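Local coordinates for protein DELTA1-pyrroline-2-carboxylate reductase (Thermococcus litoralis DSM 5473, PDB 6T3E) that probably catalyses the NADH-dependent reduction of Δ1-pyrroline-2-carboxylate to L-proline, a step linked to L-hydroxyproline metabolism, at residues S139-R148 with R237-V245; C171-Y182 with I202-A213. One frame throughout, in Å; residues are numbered along the deposited sequence.

Contact 1. Residues S139-R148 with R237-V245; sequences SGVATKYLAR and REGTHINSV. With NAI (1,4-dihydronicotinamide adenine dinucleotide), chain F.
Beside the NADH-binding cleft, the C-terminal half of helix 128-146 lies on strand 241-244, and T143 meets N243. The amide ND2 of N243 donates to T143 OG1 over 3.0 Å, with the hydroxyl oxygen lying some way out of the plane of the N243 amide. T143 OG1 in turn donates to S139 O, one turn back in the helix, at 2.6 Å. That carbonyl also accepts from T143 N, and the two donors approach from opposite faces of its plane. A further bond runs within the strand, from H241 NE2 to N243 OD1 at 2.7 Å, the donor lying above the carbonyl plane. Both ends of the buried amide are thus used, which should fix its rotation.

This is helix-on-sheet packing in a Rossmann-type domain, with the segment axes 9.4 Å apart and nearly antiparallel at 163°. The imidazole of H241, its CG anti to the backbone N (chi1 166°), stands up against the end of the helix. There L146 CB comes within 3.4 Å of H241 ND1, while A147 CB sits against H241 CB.

Beyond the helix, R148 bends at chi3 (-72°) and brings the edge of its guanidinium to the R237-T240 type II turn, where NE donates to G239 O, with a weak second bond from NH1. R148 and R237 both form salt bridges with D218, which gathers the two arginines around one carboxylate. At the other end, V245 places CG2 3.6 Å from O4D of the nicotinamide ribose of NADH.

Contact 2. Residues C171-Y182 with I202-A213; sequences CEVRNIEKALVY and IEIKTVESAREA
C171, near the end of helix 161-173, sets SG 4.3 Å from CD1 of I202, and I176 adds CG2 to the same methyl group farther along. From K178 the chain runs as a strand parallel to 203-206, the pairing expected of a right-handed beta-alpha-beta crossover, here through helix 186-200. A179 N donates to E203 O and A179 O accepts from K205 N, each at 3.0 Å; V181 repeats the pattern with K205 O and V207 N. A179 and V181 turn their side chains to the sheet face of I204 and T206, where A179 CB touches I204 CG1 at 3.7 Å. L180 points to the other face and crosses V207 at about a right angle, CD2 against CG1 at 3.8 Å. Y182 ends the strand with CG anti to the backbone N (chi1 163°), which carries its ring over the start of helix 210-215. A210 N lies 3.4 Å above the ring centre, A210 CB meets Y182 CE2, and V207 O approaches the ring edge. Because Y182 also touches NADH, the backbone bonds that fix the strand and the A210 backbone nitrogen lying over the ring face are consistent with a ring held in a defined position beside the cofactor.

How the contacts relate
Followed from the N terminus, the chain leaves helix 128-146 through 139-148, the first half of contact 1, and enters the parallel sheet at strand 153-157. Helix 161-173 then leads into 171-182, and after helix 186-200 the segment 202-213 closes contact 2 over a loop of 19 residues. Strand 219-222 follows before 237-245 closes contact 1, so contact 2 is nested inside its 88-residue loop. Contact 2 pairs the edge strand with its neighbour; contact 1 attaches a helix to a strand deeper in that sheet. Their centres are 14 Å apart, and R174 NH2 bridges them, probably hydrogen-bonding to A147 O (2.7 Å) and K144 O (2.9 Å).

Contact 1. Residues S139-R148 with R237-V245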
loop_
_atom_site.group_PDB
_atom_site.type_symbol
_atom_site.label_atom_id
_atom_site.label_comp_id
_atom_site.label_asym_id
_atom_site.label_seq_id
_atom_site.Cartn_x
_atom_site.Cartn_y
_atom_site.Cartn_z
ATOM N N SER B 139 19.455 9.648 8.126
ATOM C CA SER B 139 20.903 9.773 8.018
ATOM C C SER B 139 21.472 10.589 9.168
ATOM O O SER B 139 22.649 10.429 9.515
ATOM C CB SER B 139 21.294 10.383 6.664
ATOM O OG SER B 139 20.679 9.691 5.582
ATOM N N GLY B 140 20.667 11.477 9.760
ATOM C CA GLY B 140 21.149 12.236 10.902
ATOM C C GLY B 140 21.456 11.362 12.106
ATOM O O GLY B 140 22.506 11.508 12.739
ATOM N N VAL B 141 20.567 10.413 12.421
ATOM C CA VAL B 141 20.840 9.526 13.550
ATOM C C VAL B 141 22.027 8.626 13.232
ATOM O O VAL B 141 22.878 8.386 14.093
ATOM C CB VAL B 141 19.589 8.721 13.972
ATOM C CG1 VAL B 141 18.406 9.648 14.207
ATOM C CG2 VAL B 141 19.229 7.657 12.964
ATOM N N ALA B 142 22.124 8.132 11.993
ATOM C CA ALA B 142 23.264 7.286 11.655
ATOM C C ALA B 142 24.560 8.076 11.712
ATOM O O ALA B 142 25.586 7.559 12.163
ATOM C CB ALA B 142 23.081 6.651 10.280
ATOM N N THR B 143 24.528 9.337 11.277
ATOM C CA THR B 143 25.717 10.184 11.341
ATOM C C THR B 143 26.212 10.352 12.778
ATOM O O THR B 143 27.421 10.388 13.022
ATOM C CB THR B 143 25.413 11.540 10.692
ATOM O OG1 THR B 143 25.049 11.336 9.320
ATOM C CG2 THR B 143 26.608 12.496 10.773
ATOM N N LYS B 144 25.292 10.433 13.747
ATOM C CA LYS B 144 25.687 10.581 15.150
ATOM C C LYS B 144 26.571 9.431 15.622
ATOM O O LYS B 144 27.503 9.635 16.409
ATOM C CB LYS B 144 24.451 10.673 16.038
ATOM C CG LYS B 144 24.222 12.039 16.634
ATOM C CD LYS B 144 23.173 11.984 17.735
ATOM C CE LYS B 144 21.848 11.465 17.199
ATOM N NZ LYS B 144 20.816 11.411 18.272
ATOM N N TYR B 145 26.260 8.209 15.199
ATOM C CA TYR B 145 26.986 7.035 15.659
ATOM C C TYR B 145 28.180 6.672 14.793
ATOM O O TYR B 145 29.089 5.993 15.284
ATOM C CB TYR B 145 26.052 5.822 15.714
ATOM C CG TYR B 145 24.937 5.956 16.711
ATOM C CD1 TYR B 145 25.026 5.355 17.958
ATOM C CD2 TYR B 145 23.793 6.681 16.408
ATOM C CE1 TYR B 145 24.013 5.478 18.874
ATOM C CE2 TYR B 145 22.772 6.812 17.317
ATOM C CZ TYR B 145 22.884 6.207 18.550
ATOM O OH TYR B 145 21.860 6.333 19.459
ATOM N N LEU B 146 28.203 7.103 13.523
ATOM C CA LEU B 146 29.183 6.618 12.556
ATOM C C LEU B 146 30.199 7.652 12.099
ATOM O O LEU B 146 31.233 7.265 11.553
ATOM C CB LEU B 146 28.482 6.070 11.301
ATOM C CG LEU B 146 27.561 4.865 11.456
ATOM C CD1 LEU B 146 26.935 4.487 10.131
ATOM C CD2 LEU B 146 28.330 3.702 12.048
ATOM N N ALA B 147 29.945 8.938 12.302
ATOM C CA ALA B 147 30.823 9.977 11.791
ATOM C C ALA B 147 31.772 10.447 12.882
ATOM O O ALA B 147 31.446 10.415 14.073
ATOM C CB ALA B 147 30.020 11.166 11.252
ATOM N N ARG B 148 32.965 10.868 12.461
ATOM C CA ARG B 148 33.910 11.446 13.400
ATOM C C ARG B 148 33.287 12.674 14.046
ATOM O O ARG B 148 32.642 13.482 13.372
ATOM C CB ARG B 148 35.209 11.823 12.687
ATOM C CG ARG B 148 36.227 10.694 12.556
ATOM C CD ARG B 148 37.550 11.195 11.940
ATOM N NE ARG B 148 37.467 11.518 10.508
ATOM C CZ ARG B 148 37.523 12.749 9.999
ATOM N NH1 ARG B 148 37.452 12.935 8.680
ATOM N NH2 ARG B 148 37.655 13.795 10.807
ATOM N N ARG B 237 39.512 8.945 1.422
ATOM C CA ARG B 237 40.561 8.775 2.411
ATOM C C ARG B 237 39.958 8.246 3.709
ATOM O O ARG B 237 38.741 8.217 3.890
ATOM C CB ARG B 237 41.313 10.087 2.650
ATOM C CG ARG B 237 40.439 11.283 2.926
ATOM C CD ARG B 237 41.290 12.492 3.288
ATOM N NE ARG B 237 40.475 13.653 3.639
ATOM C CZ ARG B 237 39.795 13.782 4.777
ATOM N NH1 ARG B 237 39.820 12.817 5.689
ATOM N NH2 ARG B 237 39.085 14.881 5.002
ATOM N N GLU B 238 40.824 7.796 4.608
ATOM C CA GLU B 238 40.345 7.212 5.847
ATOM C C GLU B 238 39.626 8.251 6.704
ATOM O O GLU B 238 39.791 9.467 6.548
ATOM C CB GLU B 238 41.493 6.581 6.632
ATOM C CG GLU B 238 42.825 7.268 6.477
ATOM C CD GLU B 238 43.928 6.533 7.218
ATOM O OE1 GLU B 238 44.408 7.061 8.247
ATOM O OE2 GLU B 238 44.306 5.423 6.780
ATOM N N GLY B 239 38.796 7.743 7.606
ATOM C CA GLY B 239 38.090 8.568 8.555
ATOM C C GLY B 239 36.875 9.289 8.031
ATOM O O GLY B 239 36.278 10.074 8.775
ATOM N N THR B 240 36.476 9.049 6.791
ATOM C CA THR B 240 35.310 9.712 6.233
ATOM C C THR B 240 34.081 8.832 6.406
ATOM O O THR B 240 34.163 7.602 6.316
ATOM C CB THR B 240 35.509 10.063 4.760
ATOM O OG1 THR B 240 35.162 8.934 3.951
ATOM C CG2 THR B 240 36.948 10.490 4.490
ATOM N N HIS B 241 32.943 9.477 6.659
ATOM C CA HIS B 241 31.649 8.824 6.787
ATOM C C HIS B 241 30.790 9.180 5.585
ATOM O O HIS B 241 30.781 10.333 5.145
ATOM C CB HIS B 241 30.929 9.247 8.074
ATOM C CG HIS B 241 29.475 8.879 8.093
ATOM N ND1 HIS B 241 29.037 7.582 8.260
ATOM C CD2 HIS B 241 28.362 9.634 7.946
ATOM C CE1 HIS B 241 27.717 7.553 8.224
ATOM N NE2 HIS B 241 27.282 8.788 8.039
ATOM N N ILE B 242 30.099 8.182 5.034
ATOM C CA ILE B 242 29.318 8.333 3.810
ATOM C C ILE B 242 27.859 8.034 4.110
ATOM O O ILE B 242 27.541 6.991 4.693
ATOM C CB ILE B 242 29.812 7.404 2.683
ATOM C CG1 ILE B 242 31.336 7.310 2.681
ATOM C CG2 ILE B 242 29.297 7.882 1.334
ATOM C CD1 ILE B 242 32.011 8.600 2.322
ATOM N N ASN B 243 26.977 8.926 3.675
ATOM C CA ASN B 243 25.540 8.687 3.659
ATOM C C ASN B 243 25.088 8.635 2.206
ATOM O O ASN B 243 25.243 9.615 1.467
ATOM C CB ASN B 243 24.784 9.770 4.431
ATOM C CG ASN B 243 25.130 9.780 5.911
ATOM O OD1 ASN B 243 24.984 8.773 6.601
ATOM N ND2 ASN B 243 25.577 10.922 6.405
ATOM N N SER B 244 24.567 7.484 1.793
ATOM C CA SER B 244 24.119 7.264 0.424
ATOM C C SER B 244 22.640 6.905 0.447
ATOM O O SER B 244 22.252 5.887 1.034
ATOM C CB SER B 244 24.947 6.164 -0.247
ATOM O OG SER B 244 24.489 5.897 -1.560
ATOM N N VAL B 245 21.810 7.752 -0.159
ATOM C CA VAL B 245 20.368 7.556 -0.130
ATOM C C VAL B 245 19.778 7.372 -1.517
ATOM O O VAL B 245 18.574 7.086 -1.640
ATOM C CB VAL B 245 19.658 8.704 0.619
ATOM C CG1 VAL B 245 20.434 9.051 1.880
ATOM C CG2 VAL B 245 19.514 9.918 -0.270
HETATM P PA NAI F . 16.233 15.217 -7.419
HETATM O O1A NAI F . 15.966 14.916 -8.871
HETATM O O2A NAI F . 15.423 16.422 -6.985
HETATM O O5B NAI F . 17.835 15.422 -7.102
HETATM C C5B NAI F . 18.683 14.463 -7.722
HETATM C C4B NAI F . 20.088 15.147 -8.027
HETATM O O4B NAI F . 20.944 14.261 -8.416
HETATM C C3B NAI F . 19.926 16.133 -9.206
HETATM O O3B NAI F . 20.298 17.370 -8.794
HETATM C C2B NAI F . 20.855 15.560 -10.297
HETATM O O2B NAI F . 21.403 16.665 -11.171
HETATM C C1B NAI F . 21.789 14.978 -9.598
HETATM N N9A NAI F . 22.511 13.992 -10.356
HETATM C C8A NAI F . 21.910 13.031 -11.061
HETATM N N7A NAI F . 22.861 12.301 -11.634
HETATM C C5A NAI F . 24.053 12.810 -11.281
HETATM C C6A NAI F . 25.330 12.420 -11.604
HETATM N N6A NAI F . 25.846 11.346 -12.431
HETATM N N1A NAI F . 26.375 13.092 -11.127
HETATM C C2A NAI F . 26.164 14.153 -10.310
HETATM N N3A NAI F . 24.903 14.535 -9.988
HETATM C C4A NAI F . 23.845 13.851 -10.491
HETATM O O3 NAI F . 15.758 13.858 -6.584
HETATM P PN NAI F . 15.923 13.694 -4.934
HETATM O O1N NAI F . 14.528 13.910 -4.381
HETATM O O2N NAI F . 16.932 14.661 -4.384
HETATM O O5D NAI F . 16.422 12.184 -4.603
HETATM C C5D NAI F . 17.781 11.945 -4.627
HETATM C C4D NAI F . 18.007 10.413 -4.520
HETATM O O4D NAI F . 17.646 9.949 -3.339
HETATM C C3D NAI F . 17.124 9.684 -5.543
HETATM O O3D NAI F . 17.848 8.647 -6.100
HETATM C C2D NAI F . 15.973 9.092 -4.717
HETATM O O2D NAI F . 15.398 7.893 -5.470
HETATM C C1D NAI F . 16.569 8.775 -3.597
HETATM N N1N NAI F . 15.609 8.766 -2.480
HETATM C C2N NAI F . 15.667 7.741 -1.455
HETATM C C3N NAI F . 15.003 7.995 -0.072
HETATM C C7N NAI F . 15.640 7.238 1.125
HETATM O O7N NAI F . 16.599 6.591 0.917
HETATM N N7N NAI F . 15.049 7.336 2.479
HETATM C C4N NAI F . 14.289 9.301 0.210
HETATM C C5N NAI F . 13.839 10.038 -1.059
HETATM C C6N NAI F . 14.583 9.786 -2.382
#

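Contact 2. Residues C171-Y182 with I202-A213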
loop_
_atom_site.group_PDB
_atom_site.type_symbol
_atom_site.label_atom_id
_atom_site.label_comp_id
_atom_site.label_asym_id
_atom_site.label_seq_id
_atom_site.Cartn_x
_atom_site.Cartn_y
_atom_site.Cartn_z
ATOM N N CYS B 171 24.234 18.875 9.820
ATOM C CA CYS B 171 24.595 20.065 10.591
ATOM C C CYS B 171 23.987 20.041 11.995
ATOM O O CYS B 171 24.534 20.658 12.920
ATOM C CB CYS B 171 24.135 21.326 9.855
ATOM S SG CYS B 171 24.868 21.647 8.227
ATOM N N GLU B 172 22.842 19.378 12.170
ATOM C CA GLU B 172 22.245 19.287 13.500
ATOM C C GLU B 172 23.024 18.343 14.402
ATOM O O GLU B 172 22.895 18.422 15.626
ATOM C CB GLU B 172 20.782 18.841 13.407
ATOM C CG GLU B 172 19.821 19.931 12.923
ATOM C CD GLU B 172 19.465 20.932 14.019
ATOM O OE1 GLU B 172 19.688 20.611 15.208
ATOM O OE2 GLU B 172 18.961 22.034 13.690
ATOM N N VAL B 173 23.856 17.491 13.820
ATOM C CA VAL B 173 24.524 16.426 14.549
ATOM C C VAL B 173 26.032 16.651 14.675
ATOM O O VAL B 173 26.646 16.102 15.603
ATOM C CB VAL B 173 24.214 15.069 13.872
ATOM C CG1 VAL B 173 25.297 14.030 14.082
ATOM C CG2 VAL B 173 22.849 14.552 14.323
ATOM N N ARG B 174 26.636 17.476 13.821
ATOM C CA ARG B 174 28.069 17.739 13.842
ATOM C C ARG B 174 28.324 19.240 13.731
ATOM O O ARG B 174 27.434 20.019 13.385
ATOM C CB ARG B 174 28.772 16.980 12.710
ATOM C CG ARG B 174 28.754 15.467 12.891
ATOM C CD ARG B 174 29.658 15.044 14.036
ATOM N NE ARG B 174 29.756 13.591 14.164
ATOM C CZ ARG B 174 29.141 12.875 15.107
ATOM N NH1 ARG B 174 28.377 13.481 16.008
ATOM N NH2 ARG B 174 29.288 11.552 15.150
ATOM N N ASN B 175 29.537 19.659 14.100
ATOM C CA ASN B 175 29.917 21.075 14.017
ATOM C C ASN B 175 30.525 21.359 12.641
ATOM O O ASN B 175 31.688 21.736 12.496
ATOM C CB ASN B 175 30.878 21.445 15.146
ATOM C CG ASN B 175 30.162 21.718 16.476
ATOM O OD1 ASN B 175 29.207 22.499 16.537
ATOM N ND2 ASN B 175 30.622 21.065 17.542
ATOM N N ILE B 176 29.683 21.203 11.615
ATOM C CA ILE B 176 30.118 21.387 10.236
ATOM C C ILE B 176 30.477 22.849 10.007
ATOM O O ILE B 176 29.762 23.760 10.440
ATOM C CB ILE B 176 29.012 20.912 9.277
ATOM C CG1 ILE B 176 28.571 19.499 9.651
ATOM C CG2 ILE B 176 29.493 20.913 7.837
ATOM C CD1 ILE B 176 29.598 18.436 9.335
ATOM N N GLU B 177 31.590 23.085 9.323
ATOM C CA GLU B 177 32.050 24.438 9.039
ATOM C C GLU B 177 31.927 24.830 7.575
ATOM O O GLU B 177 31.576 25.975 7.278
ATOM C CB GLU B 177 33.514 24.591 9.466
ATOM C CG GLU B 177 33.715 25.213 10.824
ATOM C CD GLU B 177 35.058 24.852 11.417
ATOM O OE1 GLU B 177 36.054 24.863 10.662
ATOM O OE2 GLU B 177 35.118 24.563 12.634
ATOM N N LYS B 178 32.180 23.904 6.652
ATOM C CA LYS B 178 32.206 24.226 5.233
ATOM C C LYS B 178 31.721 23.022 4.437
ATOM O O LYS B 178 31.987 21.872 4.800
ATOM C CB LYS B 178 33.626 24.652 4.820
ATOM C CG LYS B 178 33.936 24.673 3.345
ATOM C CD LYS B 178 35.413 24.365 3.131
ATOM C CE LYS B 178 35.776 24.401 1.658
ATOM N NZ LYS B 178 37.235 24.207 1.390
ATOM N N ALA B 179 31.023 23.299 3.334
ATOM C CA ALA B 179 30.448 22.255 2.499
ATOM C C ALA B 179 30.850 22.453 1.042
ATOM O O ALA B 179 30.993 23.584 0.569
ATOM C CB ALA B 179 28.915 22.206 2.635
ATOM N N LEU B 180 31.043 21.331 0.343
ATOM C CA LEU B 180 31.376 21.295 -1.081
ATOM C C LEU B 180 30.311 20.511 -1.832
ATOM O O LEU B 180 29.957 19.395 -1.438
ATOM C CB LEU B 180 32.743 20.644 -1.318
ATOM C CG LEU B 180 33.902 21.204 -0.497
ATOM C CD1 LEU B 180 35.156 20.361 -0.670
ATOM C CD2 LEU B 180 34.141 22.661 -0.881
ATOM N N VAL B 181 29.803 21.089 -2.913
ATOM C CA VAL B 181 28.668 20.516 -3.620
ATOM C C VAL B 181 29.042 20.347 -5.090
ATOM O O VAL B 181 29.589 21.267 -5.712
ATOM C CB VAL B 181 27.396 21.367 -3.416
ATOM C CG1 VAL B 181 27.613 22.810 -3.833
ATOM C CG2 VAL B 181 26.194 20.742 -4.112
ATOM N N TYR B 182 28.802 19.147 -5.622
ATOM C CA TYR B 182 29.011 18.857 -7.030
ATOM C C TYR B 182 27.738 18.277 -7.617
ATOM O O TYR B 182 27.111 17.406 -7.009
ATOM C CB TYR B 182 30.168 17.878 -7.223
ATOM C CG TYR B 182 30.154 17.236 -8.586
ATOM C CD1 TYR B 182 30.505 17.962 -9.721
ATOM C CD2 TYR B 182 29.768 15.912 -8.746
ATOM C CE1 TYR B 182 30.480 17.378 -10.971
ATOM C CE2 TYR B 182 29.746 15.321 -9.992
ATOM C CZ TYR B 182 30.100 16.055 -11.097
ATOM O OH TYR B 182 30.061 15.459 -12.329
ATOM N N ILE B 202 26.392 28.460 7.047
ATOM C CA ILE B 202 27.716 27.906 6.814
ATOM C C ILE B 202 28.110 28.245 5.389
ATOM O O ILE B 202 27.264 28.503 4.529
ATOM C CB ILE B 202 27.791 26.377 7.023
ATOM C CG1 ILE B 202 26.854 25.656 6.047
ATOM C CG2 ILE B 202 27.500 26.001 8.474
ATOM C CD1 ILE B 202 27.226 24.205 5.776
ATOM N N GLU B 203 29.420 28.239 5.147
ATOM C CA GLU B 203 29.950 28.508 3.817
ATOM C C GLU B 203 29.807 27.269 2.934
ATOM O O GLU B 203 30.194 26.161 3.324
ATOM C CB GLU B 203 31.415 28.941 3.903
ATOM C CG GLU B 203 32.046 29.210 2.551
ATOM C CD GLU B 203 33.549 29.383 2.625
ATOM O OE1 GLU B 203 34.048 29.830 3.683
ATOM O OE2 GLU B 203 34.230 29.068 1.622
ATOM N N ILE B 204 29.227 27.447 1.750
ATOM C CA ILE B 204 29.074 26.350 0.802
ATOM C C ILE B 204 29.598 26.796 -0.558
ATOM O O ILE B 204 29.151 27.811 -1.107
ATOM C CB ILE B 204 27.618 25.866 0.704
ATOM C CG1 ILE B 204 27.147 25.387 2.084
ATOM C CG2 ILE B 204 27.511 24.750 -0.322
ATOM C CD1 ILE B 204 25.639 25.344 2.274
ATOM N N LYS B 205 30.538 26.039 -1.098
ATOM C CA LYS B 205 31.183 26.359 -2.356
ATOM C C LYS B 205 30.936 25.218 -3.320
ATOM O O LYS B 205 31.039 24.043 -2.953
ATOM C CB LYS B 205 32.689 26.574 -2.180
ATOM C CG LYS B 205 33.070 27.967 -1.701
ATOM C CD LYS B 205 33.431 28.858 -2.877
ATOM C CE LYS B 205 33.039 30.307 -2.641
ATOM N NZ LYS B 205 33.337 31.136 -3.848
ATOM N N THR B 206 30.579 25.573 -4.539
ATOM C CA THR B 206 30.403 24.569 -5.570
ATOM C C THR B 206 31.776 24.164 -6.078
ATOM O O THR B 206 32.613 25.026 -6.357
ATOM C CB THR B 206 29.555 25.117 -6.717
ATOM O OG1 THR B 206 30.284 26.160 -7.375
ATOM C CG2 THR B 206 28.249 25.685 -6.189
ATOM N N VAL B 207 32.008 22.857 -6.186
ATOM C CA VAL B 207 33.217 22.325 -6.805
ATOM C C VAL B 207 32.808 21.682 -8.142
ATOM O O VAL B 207 31.628 21.434 -8.399
ATOM C CB VAL B 207 33.960 21.315 -5.890
ATOM C CG1 VAL B 207 34.300 21.934 -4.561
ATOM C CG2 VAL B 207 33.140 20.041 -5.704
ATOM N N GLU B 208 33.804 21.382 -8.991
ATOM C CA GLU B 208 33.569 21.041 -10.395
ATOM C C GLU B 208 34.039 19.627 -10.726
ATOM O O GLU B 208 34.346 19.322 -11.887
ATOM C CB GLU B 208 34.262 22.083 -11.292
ATOM C CG GLU B 208 33.638 22.292 -12.664
ATOM C CD GLU B 208 32.163 22.631 -12.565
ATOM O OE1 GLU B 208 31.785 23.610 -11.851
ATOM O OE2 GLU B 208 31.394 21.917 -13.233
ATOM N N SER B 209 34.037 18.737 -9.740
ATOM C CA SER B 209 34.188 17.307 -9.992
ATOM C C SER B 209 33.759 16.535 -8.748
ATOM O O SER B 209 33.950 16.995 -7.617
ATOM C CB SER B 209 35.624 16.899 -10.364
ATOM O OG SER B 209 36.537 17.263 -9.354
ATOM N N ALA B 210 33.180 15.347 -8.971
ATOM C CA ALA B 210 32.855 14.467 -7.852
ATOM C C ALA B 210 34.109 14.039 -7.100
ATOM O O ALA B 210 34.060 13.846 -5.877
ATOM C CB ALA B 210 32.089 13.237 -8.351
ATOM N N ARG B 211 35.246 13.932 -7.804
ATOM C CA ARG B 211 36.497 13.547 -7.158
ATOM C C ARG B 211 36.865 14.523 -6.050
ATOM O O ARG B 211 37.190 14.115 -4.926
ATOM C CB ARG B 211 37.619 13.489 -8.194
ATOM C CG ARG B 211 38.976 13.074 -7.647
ATOM C CD ARG B 211 39.775 12.271 -8.678
ATOM N NE ARG B 211 40.914 11.575 -8.078
ATOM C CZ ARG B 211 42.082 11.369 -8.677
ATOM N NH1 ARG B 211 42.291 11.796 -9.913
ATOM N NH2 ARG B 211 43.045 10.721 -8.036
ATOM N N GLU B 212 36.785 15.820 -6.335
ATOM C CA GLU B 212 37.190 16.828 -5.360
ATOM C C GLU B 212 36.284 16.821 -4.136
ATOM O O GLU B 212 36.765 16.915 -3.002
ATOM C CB GLU B 212 37.201 18.214 -6.012
ATOM C CG GLU B 212 37.660 19.315 -5.082
ATOM C CD GLU B 212 37.702 20.653 -5.767
ATOM O OE1 GLU B 212 37.801 21.687 -5.068
ATOM O OE2 GLU B 212 37.626 20.664 -7.016
ATOM N N ALA B 213 34.968 16.728 -4.341
ATOM C CA ALA B 213 34.054 16.697 -3.205
ATOM C C ALA B 213 34.301 15.473 -2.337
ATOM O O ALA B 213 34.199 15.547 -1.110
ATOM C CB ALA B 213 32.606 16.723 -3.689
#